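PDB 5LPH: centrosomal protein of 104 kDa, which is required for ciliogenesis and for structural integrity of the ciliary tip, and is represented here by its TOG domain, a tubulin-binding module. Local coordinates for residues I179-L187 / Q199-L210; W60-L68 / D103-K114. All coordinates share one frame; numbering follows the deposited sequence.

Contact 1. Residues I179-L187 / Q199-L210; sequences IPSYLVQPL and QMGLLARLLKDL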
loop_
_atom_site.group_PDB
_atom_site.type_symbol
_atom_site.label_atom_id
_atom_site.label_comp_id
_atom_site.label_asym_id
_atom_site.label_seq_id
_atom_site.Cartn_x
_atom_site.Cartn_y
_atom_site.Cartn_z
ATOM N N ILE A 179 -5.305 1.442 5.258
ATOM C CA ILE A 179 -4.353 0.459 4.714
ATOM C C ILE A 179 -4.795 -0.991 4.926
ATOM O O ILE A 179 -4.709 -1.784 3.987
ATOM C CB ILE A 179 -2.891 0.727 5.180
ATOM C CG1 ILE A 179 -2.363 1.962 4.434
ATOM C CG2 ILE A 179 -1.979 -0.474 4.921
ATOM C CD1 ILE A 179 -1.073 2.548 4.966
ATOM N N PRO A 180 -5.272 -1.343 6.142
ATOM C CA PRO A 180 -5.825 -2.686 6.342
ATOM C C PRO A 180 -6.905 -3.086 5.336
ATOM O O PRO A 180 -6.964 -4.244 4.936
ATOM C CB PRO A 180 -6.386 -2.611 7.760
ATOM C CG PRO A 180 -5.422 -1.709 8.452
ATOM C CD PRO A 180 -5.095 -0.649 7.433
ATOM N N SER A 181 -7.725 -2.131 4.913
ATOM C CA SER A 181 -8.777 -2.387 3.931
ATOM C C SER A 181 -8.266 -2.787 2.542
ATOM O O SER A 181 -8.949 -3.518 1.833
ATOM C CB SER A 181 -9.699 -1.172 3.827
ATOM O OG SER A 181 -10.672 -1.362 2.821
ATOM N N TYR A 182 -7.090 -2.300 2.150
ATOM C CA TYR A 182 -6.440 -2.745 0.907
ATOM C C TYR A 182 -5.869 -4.149 1.030
ATOM O O TYR A 182 -5.890 -4.906 0.061
ATOM C CB TYR A 182 -5.320 -1.792 0.476
ATOM C CG TYR A 182 -5.841 -0.465 0.017
ATOM C CD1 TYR A 182 -6.590 -0.357 -1.155
ATOM C CD2 TYR A 182 -5.610 0.689 0.758
ATOM C CE1 TYR A 182 -7.084 0.866 -1.576
ATOM C CE2 TYR A 182 -6.108 1.910 0.346
ATOM C CZ TYR A 182 -6.836 1.994 -0.819
ATOM O OH TYR A 182 -7.297 3.219 -1.210
ATOM N N LEU A 183 -5.359 -4.485 2.214
ATOM C CA LEU A 183 -4.699 -5.772 2.440
ATOM C C LEU A 183 -5.655 -6.959 2.552
ATOM O O LEU A 183 -5.226 -8.099 2.374
ATOM C CB LEU A 183 -3.807 -5.703 3.683
ATOM C CG LEU A 183 -2.687 -4.659 3.643
ATOM C CD1 LEU A 183 -1.998 -4.562 4.991
ATOM C CD2 LEU A 183 -1.677 -4.980 2.550
ATOM N N VAL A 184 -6.933 -6.696 2.840
ATOM C CA VAL A 184 -7.965 -7.756 2.892
ATOM C C VAL A 184 -8.807 -7.866 1.608
ATOM O O VAL A 184 -9.761 -8.636 1.567
ATOM C CB VAL A 184 -8.897 -7.624 4.132
ATOM C CG1 VAL A 184 -8.079 -7.655 5.416
ATOM C CG2 VAL A 184 -9.776 -6.375 4.082
ATOM N N GLN A 185 -8.457 -7.109 0.568
ATOM C CA GLN A 185 -9.156 -7.186 -0.712
ATOM C C GLN A 185 -8.795 -8.524 -1.350
ATOM O O GLN A 185 -7.623 -8.908 -1.339
ATOM C CB GLN A 185 -8.759 -6.020 -1.643
ATOM C CG GLN A 185 -9.762 -5.762 -2.757
ATOM C CD GLN A 185 -9.395 -4.588 -3.639
ATOM O OE1 GLN A 185 -8.801 -3.607 -3.181
ATOM N NE2 GLN A 185 -9.767 -4.674 -4.913
ATOM N N PRO A 186 -9.787 -9.246 -1.908
ATOM C CA PRO A 186 -9.477 -10.616 -2.314
ATOM C C PRO A 186 -8.445 -10.713 -3.444
ATOM O O PRO A 186 -8.367 -9.830 -4.300
ATOM C CB PRO A 186 -10.834 -11.178 -2.772
ATOM C CG PRO A 186 -11.852 -10.123 -2.492
ATOM C CD PRO A 186 -11.115 -8.829 -2.389
ATOM N N LEU A 187 -7.661 -11.786 -3.420
ATOM C CA LEU A 187 -6.642 -12.036 -4.433
ATOM C C LEU A 187 -7.323 -12.403 -5.742
ATOM O O LEU A 187 -8.209 -13.256 -5.762
ATOM C CB LEU A 187 -5.700 -13.160 -3.989
ATOM C CG LEU A 187 -4.878 -12.840 -2.731
ATOM C CD1 LEU A 187 -4.189 -14.061 -2.131
ATOM C CD2 LEU A 187 -3.861 -11.748 -3.020
ATOM N N GLN A 199 1.098 -9.594 -0.388
ATOM C CA GLN A 199 -0.130 -9.141 0.271
ATOM C C GLN A 199 -0.409 -9.946 1.549
ATOM O O GLN A 199 -0.764 -9.388 2.583
ATOM C CB GLN A 199 -1.325 -9.226 -0.682
ATOM C CG GLN A 199 -2.597 -8.618 -0.105
ATOM C CD GLN A 199 -3.736 -8.491 -1.103
ATOM O OE1 GLN A 199 -3.528 -8.458 -2.314
ATOM N NE2 GLN A 199 -4.955 -8.408 -0.588
HETATM N N MSE A 200 -0.237 -11.258 1.456
HETATM C CA MSE A 200 -0.418 -12.153 2.600
HETATM C C MSE A 200 0.580 -11.925 3.697
HETATM O O MSE A 200 0.222 -11.947 4.874
HETATM C CB MSE A 200 -0.337 -13.584 2.098
HETATM C CG MSE A 200 -1.694 -13.962 1.610
HETATM SE SE MSE A 200 -1.577 -15.695 0.725
HETATM C CE MSE A 200 -3.131 -16.414 1.731
ATOM N N GLY A 201 1.839 -11.715 3.318
ATOM C CA GLY A 201 2.890 -11.352 4.263
ATOM C C GLY A 201 2.592 -10.066 5.011
ATOM O O GLY A 201 2.753 -10.005 6.226
ATOM N N LEU A 202 2.162 -9.041 4.278
ATOM C CA LEU A 202 1.778 -7.758 4.878
ATOM C C LEU A 202 0.563 -7.878 5.794
ATOM O O LEU A 202 0.532 -7.261 6.858
ATOM C CB LEU A 202 1.485 -6.709 3.801
ATOM C CG LEU A 202 2.707 -6.073 3.148
ATOM C CD1 LEU A 202 2.327 -5.398 1.835
ATOM C CD2 LEU A 202 3.356 -5.078 4.095
ATOM N N LEU A 203 -0.427 -8.666 5.369
ATOM C CA LEU A 203 -1.619 -8.918 6.166
ATOM C C LEU A 203 -1.248 -9.552 7.501
ATOM O O LEU A 203 -1.603 -9.021 8.552
ATOM C CB LEU A 203 -2.599 -9.814 5.405
ATOM C CG LEU A 203 -3.877 -10.269 6.120
ATOM C CD1 LEU A 203 -4.648 -9.100 6.702
ATOM C CD2 LEU A 203 -4.753 -11.029 5.142
ATOM N N ALA A 204 -0.509 -10.661 7.456
ATOM C CA ALA A 204 -0.084 -11.352 8.676
ATOM C C ALA A 204 0.731 -10.459 9.615
ATOM O O ALA A 204 0.481 -10.449 10.822
ATOM C CB ALA A 204 0.684 -12.626 8.346
ATOM N N ARG A 205 1.688 -9.707 9.074
ATOM C CA ARG A 205 2.556 -8.858 9.913
ATOM C C ARG A 205 1.807 -7.682 10.540
ATOM O O ARG A 205 2.012 -7.388 11.714
ATOM C CB ARG A 205 3.794 -8.361 9.145
ATOM C CG ARG A 205 4.841 -9.443 8.884
ATOM C CD ARG A 205 6.177 -8.867 8.413
ATOM N NE ARG A 205 6.067 -8.084 7.178
ATOM C CZ ARG A 205 5.983 -8.584 5.938
ATOM N NH1 ARG A 205 5.991 -9.900 5.704
ATOM N NH2 ARG A 205 5.887 -7.749 4.906
ATOM N N LEU A 206 0.942 -7.025 9.768
ATOM C CA LEU A 206 0.176 -5.873 10.274
ATOM C C LEU A 206 -1.009 -6.260 11.162
ATOM O O LEU A 206 -1.349 -5.516 12.081
ATOM C CB LEU A 206 -0.297 -4.965 9.137
ATOM C CG LEU A 206 0.782 -4.033 8.590
ATOM C CD1 LEU A 206 0.315 -3.415 7.284
ATOM C CD2 LEU A 206 1.155 -2.951 9.598
ATOM N N LEU A 207 -1.618 -7.411 10.889
ATOM C CA LEU A 207 -2.629 -7.998 11.778
ATOM C C LEU A 207 -2.069 -8.217 13.189
ATOM O O LEU A 207 -2.716 -7.866 14.166
ATOM C CB LEU A 207 -3.145 -9.317 11.188
ATOM C CG LEU A 207 -4.218 -10.137 11.903
ATOM C CD1 LEU A 207 -5.459 -9.297 12.168
ATOM C CD2 LEU A 207 -4.555 -11.352 11.043
ATOM N N LYS A 208 -0.864 -8.777 13.283
ATOM C CA LYS A 208 -0.174 -8.961 14.571
ATOM C C LYS A 208 0.201 -7.636 15.247
ATOM O O LYS A 208 0.104 -7.522 16.465
ATOM C CB LYS A 208 1.054 -9.880 14.430
ATOM C CG LYS A 208 0.655 -11.294 14.027
ATOM C CD LYS A 208 1.833 -12.128 13.552
ATOM C CE LYS A 208 1.367 -13.475 13.015
ATOM N NZ LYS A 208 2.358 -14.555 13.277
ATOM N N ASP A 209 0.608 -6.639 14.463
ATOM C CA ASP A 209 0.995 -5.325 15.006
ATOM C C ASP A 209 -0.204 -4.451 15.407
ATOM O O ASP A 209 -0.142 -3.766 16.422
ATOM C CB ASP A 209 1.875 -4.548 14.006
ATOM C CG ASP A 209 3.185 -5.265 13.664
ATOM O OD1 ASP A 209 3.676 -6.093 14.465
ATOM O OD2 ASP A 209 3.723 -5.000 12.567
ATOM N N LEU A 210 -1.272 -4.468 14.606
ATOM C CA LEU A 210 -2.436 -3.583 14.796
ATOM C C LEU A 210 -3.644 -4.238 15.470
ATOM O O LEU A 210 -4.436 -3.549 16.114
ATOM C CB LEU A 210 -2.895 -3.024 13.449
ATOM C CG LEU A 210 -1.914 -2.148 12.673
ATOM C CD1 LEU A 210 -2.471 -1.830 11.294
ATOM C CD2 LEU A 210 -1.620 -0.867 13.434
#

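Contact 2. Residues W60-L68 / D103-K114; sequences WSYREDALL and DIVTSVFQASLK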
loop_
_atom_site.group_PDB
_atom_site.type_symbol
_atom_site.label_atom_id
_atom_site.label_comp_id
_atom_site.label_asym_id
_atom_site.label_seq_id
_atom_site.Cartn_x
_atom_site.Cartn_y
_atom_site.Cartn_z
ATOM N N TRP A 60 16.860 9.571 -15.978
ATOM C CA TRP A 60 16.501 9.256 -14.595
ATOM C C TRP A 60 17.037 10.265 -13.595
ATOM O O TRP A 60 16.368 10.551 -12.613
ATOM C CB TRP A 60 16.883 7.817 -14.194
ATOM C CG TRP A 60 18.325 7.579 -13.964
ATOM C CD1 TRP A 60 19.202 7.033 -14.841
ATOM C CD2 TRP A 60 19.065 7.859 -12.770
ATOM N NE1 TRP A 60 20.447 6.963 -14.278
ATOM C CE2 TRP A 60 20.393 7.470 -13.009
ATOM C CE3 TRP A 60 18.737 8.418 -11.529
ATOM C CZ2 TRP A 60 21.398 7.606 -12.049
ATOM C CZ3 TRP A 60 19.734 8.561 -10.573
ATOM C CH2 TRP A 60 21.050 8.152 -10.838
ATOM N N SER A 61 18.232 10.803 -13.839
ATOM C CA SER A 61 18.822 11.792 -12.929
ATOM C C SER A 61 18.031 13.103 -12.895
ATOM O O SER A 61 18.070 13.816 -11.890
ATOM C CB SER A 61 20.298 12.054 -13.269
ATOM O OG SER A 61 20.463 12.445 -14.621
ATOM N N TYR A 62 17.324 13.419 -13.984
ATOM C CA TYR A 62 16.383 14.541 -13.994
ATOM C C TYR A 62 15.096 14.192 -13.261
ATOM O O TYR A 62 14.571 15.029 -12.532
ATOM C CB TYR A 62 16.063 15.021 -15.422
ATOM C CG TYR A 62 17.225 15.632 -16.193
ATOM C CD1 TYR A 62 18.462 15.920 -15.577
ATOM C CD2 TYR A 62 17.081 15.950 -17.545
ATOM C CE1 TYR A 62 19.510 16.475 -16.292
ATOM C CE2 TYR A 62 18.127 16.516 -18.267
ATOM C CZ TYR A 62 19.337 16.776 -17.635
ATOM O OH TYR A 62 20.385 17.331 -18.323
ATOM N N ARG A 63 14.579 12.980 -13.465
ATOM C CA ARG A 63 13.395 12.528 -12.726
ATOM C C ARG A 63 13.658 12.527 -11.224
ATOM O O ARG A 63 12.811 12.978 -10.448
ATOM C CB ARG A 63 12.930 11.151 -13.188
ATOM C CG ARG A 63 12.422 11.136 -14.620
ATOM C CD ARG A 63 11.554 9.923 -14.900
ATOM N NE ARG A 63 12.246 8.655 -14.691
ATOM C CZ ARG A 63 13.077 8.059 -15.553
ATOM N NH1 ARG A 63 13.415 8.618 -16.717
ATOM N NH2 ARG A 63 13.611 6.886 -15.225
ATOM N N GLU A 64 14.848 12.071 -10.826
ATOM C CA GLU A 64 15.248 12.087 -9.417
ATOM C C GLU A 64 15.373 13.513 -8.886
ATOM O O GLU A 64 14.883 13.812 -7.798
ATOM C CB GLU A 64 16.576 11.353 -9.199
ATOM C CG GLU A 64 16.834 11.017 -7.733
ATOM C CD GLU A 64 18.300 10.838 -7.362
ATOM O OE1 GLU A 64 19.202 11.308 -8.088
ATOM O OE2 GLU A 64 18.549 10.232 -6.298
ATOM N N ASP A 65 16.043 14.372 -9.651
ATOM C CA ASP A 65 16.257 15.771 -9.270
ATOM C C ASP A 65 14.948 16.548 -9.078
ATOM O O ASP A 65 14.843 17.361 -8.163
ATOM C CB ASP A 65 17.125 16.483 -10.314
ATOM C CG ASP A 65 17.509 17.886 -9.894
ATOM O OD1 ASP A 65 18.290 18.013 -8.926
ATOM O OD2 ASP A 65 17.032 18.851 -10.531
ATOM N N ALA A 66 13.966 16.293 -9.940
ATOM C CA ALA A 66 12.644 16.900 -9.812
ATOM C C ALA A 66 12.008 16.585 -8.457
ATOM O O ALA A 66 11.489 17.482 -7.797
ATOM C CB ALA A 66 11.732 16.434 -10.931
ATOM N N LEU A 67 12.068 15.316 -8.050
ATOM C CA LEU A 67 11.491 14.879 -6.776
ATOM C C LEU A 67 12.226 15.455 -5.576
ATOM O O LEU A 67 11.592 15.866 -4.611
ATOM C CB LEU A 67 11.421 13.351 -6.699
ATOM C CG LEU A 67 10.444 12.753 -7.716
ATOM C CD1 LEU A 67 10.694 11.268 -7.919
ATOM C CD2 LEU A 67 9.007 12.984 -7.296
ATOM N N LEU A 68 13.555 15.493 -5.638
ATOM C CA LEU A 68 14.360 16.109 -4.572
ATOM C C LEU A 68 14.180 17.633 -4.521
ATOM O O LEU A 68 14.169 18.209 -3.442
ATOM C CB LEU A 68 15.847 15.751 -4.714
ATOM C CG LEU A 68 16.238 14.260 -4.666
ATOM C CD1 LEU A 68 17.739 14.093 -4.875
ATOM C CD2 LEU A 68 15.795 13.585 -3.372
ATOM N N ASP A 103 8.435 3.922 -11.268
ATOM C CA ASP A 103 9.630 4.211 -12.077
ATOM C C ASP A 103 10.478 2.964 -12.334
ATOM O O ASP A 103 10.567 2.080 -11.486
ATOM C CB ASP A 103 10.509 5.306 -11.454
ATOM C CG ASP A 103 11.348 6.036 -12.494
ATOM O OD1 ASP A 103 10.819 6.993 -13.106
ATOM O OD2 ASP A 103 12.524 5.657 -12.714
ATOM N N ILE A 104 11.095 2.918 -13.513
ATOM C CA ILE A 104 11.965 1.802 -13.920
ATOM C C ILE A 104 13.392 1.869 -13.340
ATOM O O ILE A 104 14.180 0.950 -13.558
ATOM C CB ILE A 104 12.012 1.653 -15.469
ATOM C CG1 ILE A 104 12.625 2.893 -16.153
ATOM C CG2 ILE A 104 10.608 1.399 -16.010
ATOM C CD1 ILE A 104 12.808 2.752 -17.654
ATOM N N VAL A 105 13.718 2.952 -12.627
ATOM C CA VAL A 105 15.020 3.137 -11.989
ATOM C C VAL A 105 14.824 3.270 -10.481
ATOM O O VAL A 105 14.007 4.071 -10.014
ATOM C CB VAL A 105 15.756 4.379 -12.556
ATOM C CG1 VAL A 105 17.060 4.646 -11.809
ATOM C CG2 VAL A 105 16.023 4.192 -14.047
ATOM N N THR A 106 15.607 2.495 -9.738
ATOM C CA THR A 106 15.469 2.355 -8.293
ATOM C C THR A 106 15.602 3.676 -7.545
ATOM O O THR A 106 14.801 3.949 -6.656
ATOM C CB THR A 106 16.477 1.305 -7.758
ATOM O OG1 THR A 106 16.036 0.001 -8.156
ATOM C CG2 THR A 106 16.588 1.327 -6.240
ATOM N N SER A 107 16.609 4.481 -7.892
ATOM C CA SER A 107 16.847 5.783 -7.234
ATOM C C SER A 107 15.669 6.747 -7.307
ATOM O O SER A 107 15.454 7.519 -6.379
ATOM C CB SER A 107 18.061 6.481 -7.840
ATOM O OG SER A 107 19.240 5.813 -7.466
ATOM N N VAL A 108 14.933 6.705 -8.415
ATOM C CA VAL A 108 13.757 7.552 -8.605
ATOM C C VAL A 108 12.615 7.026 -7.729
ATOM O O VAL A 108 11.941 7.812 -7.071
ATOM C CB VAL A 108 13.307 7.595 -10.085
ATOM C CG1 VAL A 108 12.057 8.455 -10.249
ATOM C CG2 VAL A 108 14.435 8.114 -10.974
ATOM N N PHE A 109 12.409 5.705 -7.747
ATOM C CA PHE A 109 11.440 5.016 -6.877
ATOM C C PHE A 109 11.674 5.355 -5.403
ATOM O O PHE A 109 10.734 5.721 -4.698
ATOM C CB PHE A 109 11.500 3.491 -7.118
ATOM C CG PHE A 109 10.801 2.656 -6.071
ATOM C CD1 PHE A 109 9.411 2.588 -6.023
ATOM C CD2 PHE A 109 11.534 1.903 -5.159
ATOM C CE1 PHE A 109 8.768 1.807 -5.073
ATOM C CE2 PHE A 109 10.896 1.115 -4.207
ATOM C CZ PHE A 109 9.510 1.069 -4.165
ATOM N N GLN A 110 12.931 5.277 -4.969
ATOM C CA GLN A 110 13.313 5.593 -3.584
ATOM C C GLN A 110 13.112 7.064 -3.199
ATOM O O GLN A 110 12.671 7.364 -2.085
ATOM C CB GLN A 110 14.765 5.174 -3.318
ATOM C CG GLN A 110 14.898 3.714 -2.890
ATOM C CD GLN A 110 16.267 3.103 -3.153
ATOM O OE1 GLN A 110 16.393 1.893 -3.392
ATOM N NE2 GLN A 110 17.300 3.933 -3.119
ATOM N N ALA A 111 13.435 7.972 -4.119
ATOM C CA ALA A 111 13.209 9.405 -3.906
ATOM C C ALA A 111 11.722 9.736 -3.765
ATOM O O ALA A 111 11.367 10.627 -3.005
ATOM C CB ALA A 111 13.831 10.228 -5.030
ATOM N N SER A 112 10.862 9.021 -4.492
ATOM C CA SER A 112 9.411 9.216 -4.378
ATOM C C SER A 112 8.878 8.804 -2.995
ATOM O O SER A 112 7.980 9.458 -2.467
ATOM C CB SER A 112 8.654 8.471 -5.483
ATOM O OG SER A 112 8.500 7.092 -5.185
ATOM N N LEU A 113 9.445 7.746 -2.410
ATOM C CA LEU A 113 9.062 7.309 -1.060
ATOM C C LEU A 113 9.510 8.307 0.012
ATOM O O LEU A 113 8.768 8.589 0.948
ATOM C CB LEU A 113 9.608 5.906 -0.751
ATOM C CG LEU A 113 9.158 4.763 -1.668
ATOM C CD1 LEU A 113 9.688 3.433 -1.161
ATOM C CD2 LEU A 113 7.647 4.705 -1.801
ATOM N N LYS A 114 10.715 8.843 -0.140
ATOM C CA LYS A 114 11.231 9.896 0.739
ATOM C C LYS A 114 10.328 11.142 0.703
ATOM O O LYS A 114 9.999 11.707 1.745
ATOM C CB LYS A 114 12.662 10.245 0.320
ATOM C CG LYS A 114 13.337 11.358 1.103
ATOM C CD LYS A 114 14.688 11.701 0.488
ATOM C CE LYS A 114 15.273 12.979 1.075
ATOM N NZ LYS A 114 15.736 12.777 2.475
#

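Contact 1. Residues I179-L187 / Q199-L210
L183 meets L202 and L206 in the densest part of this packing, where the last turn of helix 178-183 leans on helix 193-210 inside the HEAT-repeat solenoid of the TOG domain. Its two methyls divide the work. CD2 lies 3.8 Å from L202 CB, whereas CD1 presses to 3.5 Å from L206 CD1, closer than methyl carbons usually come. In both pairs the side chains cross at about a right angle, and the forked leucine suits a place where two partners must be met at once. Beyond this point the fit relaxes: P180 CG stays 4.1 Å from L210 CD1, and I179 CG2 is 4.4 Å from L206 CD1.

At the other end the chain leaves the helix at V184, and Q199 takes over. Its chain is extended, with CG anti to the backbone N (chi1 -173°), which carries the amide to the backbone of the turn. NE2 donates a nearly straight bond (168°) to L183 O at 3.0 Å from above the carbonyl plane, and a more bent one (140°) to Q185 O at 2.8 Å within that carbonyl's plane. L187 runs past the amide in the opposite direction, CD2 3.4 Å from Q199 OE1, and F225 of helix 219-229 packs on L187, Q199 and L203. The Q185 side chain, by contrast, is exposed, its amide turned from helix 193-210. Buried leucine and isoleucine side chains thus make the helix-helix seam apolar, while one amide nitrogen serves two carbonyls where the helical hydrogen-bonding pattern ends.

Contact 2. Residues W60-L68 / D103-K114
A single knob-into-hole fit, V108 among W60, R63, E64 and L67, marks the joint of two nearly parallel helices of the TOG solenoid, 60-76 and 106-126. V108 CG2 comes to 3.5 Å from W60 O and its CG1 to 3.9 Å from L67 CD1, a short, branched plug that suits so close an approach. Farther along, A111 is small enough for E64 CG, L67 CB and L68 CD2 to close on its CB.

W60, at the start of helix 60-76, has CG between its backbone N and carbonyl carbon (chi1 74°), which sets one face of the indole over V105; V105 CG1, at the N-cap of helix 106-126, makes a CH-pi contact 4.2 Å from the centroid of the five-membered ring. Beside it R63, bent at chi3, forms a salt bridge, gripping D103 side-on with two hydrogen bonds. NE reaches OD1 at 2.7 Å, tilted from the guanidinium plane, and NH2 reaches OD2 at 3.0 Å in that plane and almost straight (167°), both on syn lone pairs. On its anti side OD2 also accepts from V105 N at 3.0 Å, an Asx turn leading into the helix.

With an alanine here instead of D103, R63 would probably be left without its counter-charge and V105 N without its acceptor. R63 NH1 also hydrogen-bonds to C57 O; the buried guanidinium thereby links residues just before helix 60-76 to those just before helix 106-126, its charge probably balanced by the aspartate.

How the contacts relate
Contacts 1 and 2 are separate joints of one helical solenoid: they lie on different helices, their centres 27 Å apart and their nearest atoms about 11 Å apart. Contact 1 is nearer the middle of the chain and mostly pairs leucines, with a neutral glutamine amide holding backbone carbonyls where a short helix ends. Contact 2, closer to the N-terminal end, has more exposed residues at its margin and adds an ion pair where a helix begins. Both are only partly buried. Helix 154-169 lies between them, touching I179, L206 and L210 of contact 1 and F109 and L113 from the 103-114 segment of contact 2.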